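Local coordinates for CRISPR-associated protein, Cse1 family (PDB 4H3T), which probably serves as the large subunit of a type I-E CRISPR Cascade surveillance complex, which in relatives helps recognise invading DNA, at residues D175-A179 against L282-G286; L242-R246 against Q261-I265. The protein carries 1 engineered substitution. All blocks are in the same frame, centred on the assembly; numbering follows the deposited sequence.

Contact 1: residues D175-A179 against L282-G286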
ATOM      1  N   ASP A 175      -7.361  19.602   4.821  1.00 41.63           N
ATOM      2  CA  ASP A 175      -7.586  20.310   3.537  1.00 39.94           C
ATOM      3  C   ASP A 175      -8.987  20.960   3.542  1.00 43.91           C
ATOM      4  O   ASP A 175      -9.786  20.688   2.676  1.00 43.92           O
ATOM      5  CB  ASP A 175      -7.436  19.301   2.373  1.00 41.11           C
ATOM      6  CG  ASP A 175      -6.085  18.657   2.261  1.00 45.99           C
ATOM      7  OD1 ASP A 175      -5.094  19.241   2.780  1.00 45.98           O
ATOM      8  OD2 ASP A 175      -5.986  17.602   1.597  1.00 39.49           O
ATOM      9  N   LYS A 176      -9.246  21.799   4.551  1.00 41.81           N
ATOM     10  CA  LYS A 176     -10.536  22.385   4.934  1.00 43.09           C
ATOM     11  C   LYS A 176     -10.752  23.818   4.472  1.00 47.06           C
ATOM     12  O   LYS A 176     -11.874  24.303   4.587  1.00 45.85           O
ATOM     13  CB  LYS A 176     -10.695  22.339   6.472  1.00 46.30           C
ATOM     14  CG  LYS A 176      -9.738  23.308   7.231  1.00 47.10           C
ATOM     15  CD  LYS A 176      -9.740  23.117   8.712  1.00 59.12           C
ATOM     16  CE  LYS A 176      -8.675  24.006   9.402  1.00 50.86           C
ATOM     17  NZ  LYS A 176      -9.051  24.295  10.790  1.00 72.96           N
ATOM     18  N   THR A 177      -9.721  24.493   3.948  1.00 47.57           N
ATOM     19  CA  THR A 177      -9.802  25.853   3.366  1.00 48.00           C
ATOM     20  C   THR A 177     -11.068  25.937   2.527  1.00 49.48           C
ATOM     21  O   THR A 177     -11.260  25.080   1.662  1.00 46.35           O
ATOM     22  CB  THR A 177      -8.540  26.052   2.425  1.00 58.99           C
ATOM     23  OG1 THR A 177      -7.342  25.931   3.179  1.00 62.94           O
ATOM     24  CG2 THR A 177      -8.518  27.367   1.721  1.00 62.23           C
ATOM     25  N   GLY A 178     -11.917  26.920   2.781  1.00 46.07           N
ATOM     26  CA  GLY A 178     -13.148  27.049   2.035  1.00 46.35           C
ATOM     27  C   GLY A 178     -12.900  27.634   0.657  1.00 49.48           C
ATOM     28  O   GLY A 178     -12.144  28.596   0.511  1.00 47.73           O
ATOM     29  N   ALA A 179     -13.630  27.148  -0.339  1.00 48.20           N
ATOM     30  CA  ALA A 179     -13.561  27.686  -1.689  1.00 47.98           C
ATOM     31  C   ALA A 179     -14.763  28.584  -1.946  1.00 50.44           C
ATOM     32  O   ALA A 179     -15.909  28.234  -1.599  1.00 47.22           O
ATOM     33  CB  ALA A 179     -13.524  26.565  -2.714  1.00 48.23           C
ATOM     34  N   LEU A 282      -3.716  26.424  -3.848  1.00 40.34           N
ATOM     35  CA  LEU A 282      -4.978  26.470  -3.101  1.00 41.14           C
ATOM     36  C   LEU A 282      -5.509  25.030  -3.068  1.00 41.67           C
ATOM     37  O   LEU A 282      -5.631  24.392  -4.118  1.00 39.49           O
ATOM     38  CB  LEU A 282      -5.967  27.452  -3.737  1.00 41.39           C
ATOM     39  CG  LEU A 282      -7.384  27.559  -3.107  1.00 45.58           C
ATOM     40  CD1 LEU A 282      -7.361  27.849  -1.618  1.00 46.48           C
ATOM     41  CD2 LEU A 282      -8.176  28.643  -3.776  1.00 47.96           C
ATOM     42  N   ILE A 283      -5.772  24.495  -1.876  1.00 37.63           N
ATOM     43  CA  ILE A 283      -6.202  23.087  -1.702  1.00 38.53           C
ATOM     44  C   ILE A 283      -7.446  23.076  -0.854  1.00 42.72           C
ATOM     45  O   ILE A 283      -7.381  23.465   0.306  1.00 39.56           O
ATOM     46  CB  ILE A 283      -5.110  22.219  -1.040  1.00 41.05           C
ATOM     47  CG1 ILE A 283      -3.789  22.319  -1.788  1.00 40.80           C
ATOM     48  CG2 ILE A 283      -5.530  20.776  -0.929  1.00 38.24           C
ATOM     49  CD1 ILE A 283      -2.648  21.623  -1.025  1.00 40.58           C
ATOM     50  N   CYS A 284      -8.528  22.563  -1.419  1.00 39.02           N
ATOM     51  CA  CYS A 284      -9.881  22.552  -0.855  1.00 40.37           C
ATOM     52  C   CYS A 284     -10.464  21.179  -0.946  1.00 41.03           C
ATOM     53  O   CYS A 284      -9.975  20.310  -1.677  1.00 37.80           O
ATOM     54  CB  CYS A 284     -10.763  23.562  -1.582  1.00 41.08           C
ATOM     55  SG  CYS A 284     -10.107  25.243  -1.591  1.00 45.59           S
ATOM     56  N   ALA A 285     -11.592  21.000  -0.252  1.00 36.43           N
ATOM     57  CA  ALA A 285     -12.288  19.716  -0.256  1.00 36.86           C
ATOM     58  C   ALA A 285     -12.864  19.357  -1.598  1.00 40.58           C
ATOM     59  O   ALA A 285     -13.357  20.217  -2.303  1.00 40.59           O
ATOM     60  CB  ALA A 285     -13.406  19.764   0.765  1.00 38.31           C
ATOM     61  N   GLY A 286     -12.825  18.085  -1.946  1.00 38.67           N
ATOM     62  CA  GLY A 286     -13.441  17.619  -3.196  1.00 39.02           C
ATOM     63  C   GLY A 286     -14.433  16.494  -2.951  1.00 43.06           C
ATOM     64  O   GLY A 286     -15.099  16.407  -1.906  1.00 41.27           O
TER
HETATM   65  O   HOH W   1     -12.846  23.021   1.537  1.00 41.41           O
HETATM   66  O   HOH W   2      -6.245  23.571   2.499  1.00 52.93           O
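Asp175 lays its carboxylate against the branch methyl of Ile283, with CG 3.9 Å from CG2, and the two side chains slant across one another. Its polar end is engaged outside this pair: OD2 makes a salt bridge with Arg263 and OD1 another with Arg167, so two arginines hold the buried carboxylate while the isoleucine methyl packs on it. Thr177 follows, and its branches divide the work. CG2, anti to the backbone N, reaches Leu282 CD1 at 3.6 Å. OG1 lies on the backbone N side (chi1 -61°) and is linked to Ile283 O by a water, which is 2.7 Å from Thr177 OG1 and donates to Ile283 O.

The arrangement is an irregular loop laid over a strand of a mixed beta-sheet, running at 101° to it end to end. With no clear direct hydrogen bond between the two segments, water takes over part of the polar pairing: a second molecule donates to Thr177 O and accepts from Ala285 N, the latter at 3.0 Å. Within the sheet, the backbone of Cys284 is hydrogen-bonded to that of Arg264 in the adjacent antiparallel strand. Gly178 carries the loop past the cysteine through its backbone, which bonds to Ala120. Ala179 then sets its methyl on the sulfur, CB to Cys284 SG 3.8 Å, and this SG also lies 3.5 Å from Thr177 O.

Contact 2: residues L242-R246 against Q261-I265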
ATOM      1  N   LEU A 242     -14.257  20.258 -13.216  1.00 45.47           N
ATOM      2  CA  LEU A 242     -15.009  20.513 -11.990  1.00 44.80           C
ATOM      3  C   LEU A 242     -14.872  21.976 -11.486  1.00 49.67           C
ATOM      4  O   LEU A 242     -14.089  22.771 -11.986  1.00 50.84           O
ATOM      5  CB  LEU A 242     -14.544  19.512 -10.934  1.00 42.45           C
ATOM      6  CG  LEU A 242     -14.752  18.041 -11.351  1.00 46.81           C
ATOM      7  CD1 LEU A 242     -14.289  17.081 -10.313  1.00 48.14           C
ATOM      8  CD2 LEU A 242     -16.216  17.740 -11.668  1.00 53.34           C
ATOM      9  N   GLY A 243     -15.764  22.332 -10.594  1.00 46.57           N
ATOM     10  CA  GLY A 243     -15.832  23.648  -9.991  1.00 45.72           C
ATOM     11  C   GLY A 243     -15.580  23.529  -8.489  1.00 49.87           C
ATOM     12  O   GLY A 243     -15.201  22.462  -8.011  1.00 48.14           O
ATOM     13  N   PRO A 244     -15.904  24.593  -7.719  1.00 46.57           N
ATOM     14  CA  PRO A 244     -15.735  24.546  -6.253  1.00 44.96           C
ATOM     15  C   PRO A 244     -16.718  23.650  -5.487  1.00 49.06           C
ATOM     16  O   PRO A 244     -16.442  23.314  -4.347  1.00 49.34           O
ATOM     17  CB  PRO A 244     -15.909  26.002  -5.831  1.00 47.29           C
ATOM     18  CG  PRO A 244     -16.726  26.625  -6.911  1.00 53.68           C
ATOM     19  CD  PRO A 244     -16.393  25.906  -8.180  1.00 48.22           C
ATOM     20  N   THR A 245     -17.825  23.221  -6.108  1.00 46.73           N
ATOM     21  CA  THR A 245     -18.830  22.381  -5.469  1.00 47.02           C
ATOM     22  C   THR A 245     -18.323  20.936  -5.476  1.00 49.98           C
ATOM     23  O   THR A 245     -17.506  20.563  -6.329  1.00 47.01           O
ATOM     24  CB  THR A 245     -20.159  22.540  -6.156  1.00 55.04           C
ATOM     25  OG1 THR A 245     -19.994  22.104  -7.493  1.00 54.51           O
ATOM     26  CG2 THR A 245     -20.651  23.984  -6.132  1.00 50.12           C
ATOM     27  N   ARG A 246     -18.814  20.136  -4.533  1.00 47.57           N
ATOM     28  CA  ARG A 246     -18.409  18.725  -4.408  1.00 46.14           C
ATOM     29  C   ARG A 246     -19.588  17.873  -3.973  1.00 49.30           C
ATOM     30  O   ARG A 246     -20.595  18.378  -3.473  1.00 49.92           O
ATOM     31  CB  ARG A 246     -17.248  18.606  -3.411  1.00 43.72           C
ATOM     32  CG  ARG A 246     -17.653  18.796  -1.933  1.00 47.01           C
ATOM     33  CD  ARG A 246     -16.500  19.240  -1.081  1.00 48.90           C
ATOM     34  NE  ARG A 246     -16.777  19.118   0.355  1.00 47.93           N
ATOM     35  CZ  ARG A 246     -16.620  18.045   1.114  1.00 53.07           C
ATOM     36  NH1 ARG A 246     -16.897  18.101   2.404  1.00 46.72           N
ATOM     37  NH2 ARG A 246     -16.153  16.903   0.593  1.00 44.04           N
ATOM     38  N   GLN A 261     -11.237  12.976  -8.324  1.00 36.40           N
ATOM     39  CA  GLN A 261     -11.006  14.330  -7.847  1.00 38.41           C
ATOM     40  C   GLN A 261     -11.531  14.431  -6.435  1.00 39.80           C
ATOM     41  O   GLN A 261     -12.551  15.092  -6.153  1.00 38.43           O
ATOM     42  CB  GLN A 261     -11.637  15.349  -8.811  1.00 40.43           C
ATOM     43  CG  GLN A 261     -11.162  15.180 -10.251  1.00 38.66           C
ATOM     44  CD  GLN A 261      -9.699  15.480 -10.407  1.00 40.52           C
ATOM     45  OE1 GLN A 261      -9.289  16.626 -10.454  1.00 38.75           O
ATOM     46  NE2 GLN A 261      -8.890  14.460 -10.423  1.00 37.30           N
ATOM     47  N   GLY A 262     -10.708  13.930  -5.509  1.00 37.14           N
ATOM     48  CA  GLY A 262     -11.005  13.963  -4.080  1.00 36.33           C
ATOM     49  C   GLY A 262     -10.784  15.315  -3.440  1.00 40.37           C
ATOM     50  O   GLY A 262     -11.218  15.546  -2.313  1.00 37.89           O
ATOM     51  N   ARG A 263     -10.074  16.201  -4.140  1.00 36.83           N
ATOM     52  CA  ARG A 263      -9.819  17.572  -3.714  1.00 37.16           C
ATOM     53  C   ARG A 263     -10.183  18.541  -4.868  1.00 40.17           C
ATOM     54  O   ARG A 263     -10.639  18.115  -5.936  1.00 36.78           O
ATOM     55  CB  ARG A 263      -8.333  17.730  -3.272  1.00 36.87           C
ATOM     56  CG  ARG A 263      -7.942  16.848  -2.037  1.00 34.13           C
ATOM     57  CD  ARG A 263      -8.548  17.416  -0.823  1.00 40.82           C
ATOM     58  NE  ARG A 263      -8.247  16.670   0.415  1.00 39.61           N
ATOM     59  CZ  ARG A 263      -8.963  15.670   0.929  1.00 42.73           C
ATOM     60  NH1 ARG A 263     -10.007  15.181   0.274  1.00 38.37           N
ATOM     61  NH2 ARG A 263      -8.635  15.149   2.094  1.00 39.53           N
ATOM     62  N   ARG A 264     -10.158  19.815  -4.545  1.00 38.41           N
ATOM     63  CA  ARG A 264     -10.273  20.933  -5.452  1.00 38.79           C
ATOM     64  C   ARG A 264      -8.986  21.740  -5.263  1.00 41.12           C
ATOM     65  O   ARG A 264      -8.729  22.313  -4.180  1.00 40.51           O
ATOM     66  CB  ARG A 264     -11.525  21.768  -5.219  1.00 39.70           C
ATOM     67  CG  ARG A 264     -12.812  21.019  -5.523  1.00 40.35           C
ATOM     68  CD  ARG A 264     -12.940  20.529  -6.967  1.00 43.69           C
ATOM     69  NE  ARG A 264     -14.244  19.903  -7.158  1.00 41.60           N
ATOM     70  CZ  ARG A 264     -14.530  18.626  -7.020  1.00 45.89           C
ATOM     71  NH1 ARG A 264     -13.567  17.743  -6.826  1.00 43.21           N
ATOM     72  NH2 ARG A 264     -15.783  18.199  -7.184  1.00 46.11           N
ATOM     73  N   ILE A 265      -8.159  21.727  -6.288  1.00 37.28           N
ATOM     74  CA  ILE A 265      -6.814  22.299  -6.201  1.00 38.52           C
ATOM     75  C   ILE A 265      -6.534  23.227  -7.356  1.00 40.78           C
ATOM     76  O   ILE A 265      -6.939  22.979  -8.480  1.00 39.27           O
ATOM     77  CB  ILE A 265      -5.761  21.146  -6.149  1.00 39.10           C
ATOM     78  CG1 ILE A 265      -6.040  20.168  -4.950  1.00 41.18           C
ATOM     79  CG2 ILE A 265      -4.350  21.701  -6.100  1.00 36.69           C
ATOM     80  CD1 ILE A 265      -5.093  19.006  -4.853  1.00 38.46           C
TER
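The guanidinium of Arg264 has Leu242 CD1 over one face, offset toward the rim and 3.4 Å above the plane, and Arg246 CB over the opposite face; the carbonyl oxygens of Gly243 and Thr245 come in at its edge. This is a buried arginine reaching from a strand of a mixed beta-sheet to tie down an irregular loop through main-chain carbonyls. Arg264 NE donates to Gly243 O at 2.9 Å, nearly in line with the C=O bond (174°), although the angle at the hydrogen is only 136°. A weak bond from NH2 to Thr245 O adds a second hold on the loop.

The other end of the group is turned back on its own segment. NH1 gives bonds to Gln261 O and Arg263 O, both near the guanidinium plane, while NH2 also forms a salt bridge with Asp287, which probably balances the buried charge. A bend at chi2 (-60°) brings the guanidinium round to face these carbonyls and the loop together. With NE, NH1 and NH2 all engaged, the plane has little freedom to rotate. A leucine in its place would probably leave the Gly243 and Gln261 carbonyls without these donors and Asp287 without its charged mate, so that the loop could shift from the strand.

Arg246 contributes its aliphatic base here; its own guanidinium leads away to salt bridges with Asp190 and Glu288. Leu242 crosses the arginine at about a right angle and carries the apolar packing on to Gln261, whose NE2 is bonded to Thr259 O: the methyl CD1 of Leu242 rests 3.5 Å from Gln261 CB.

In the fold
Contacts 1 and 2 show how adjacent strands of one mixed sheet can each hold a separate loop. Their centres lie 8 Å apart, about 25 Å from the centre of the chain. In sequence, 175-179 comes first, then 242-246 and 261-265, and finally 282-286, so contact 2 falls wholly between the halves of contact 1. Strands 263-272 and 275-289 follow each other and pair antiparallel, which puts the strand halves of both contacts side by side, so the two loops pack on one two-strand framework within the Cse1 family region. The Asp175 carboxylate already reaches across to strand 263-272; in the other direction, Arg246 NH2 makes a probable hydrogen bond with Gly286 O.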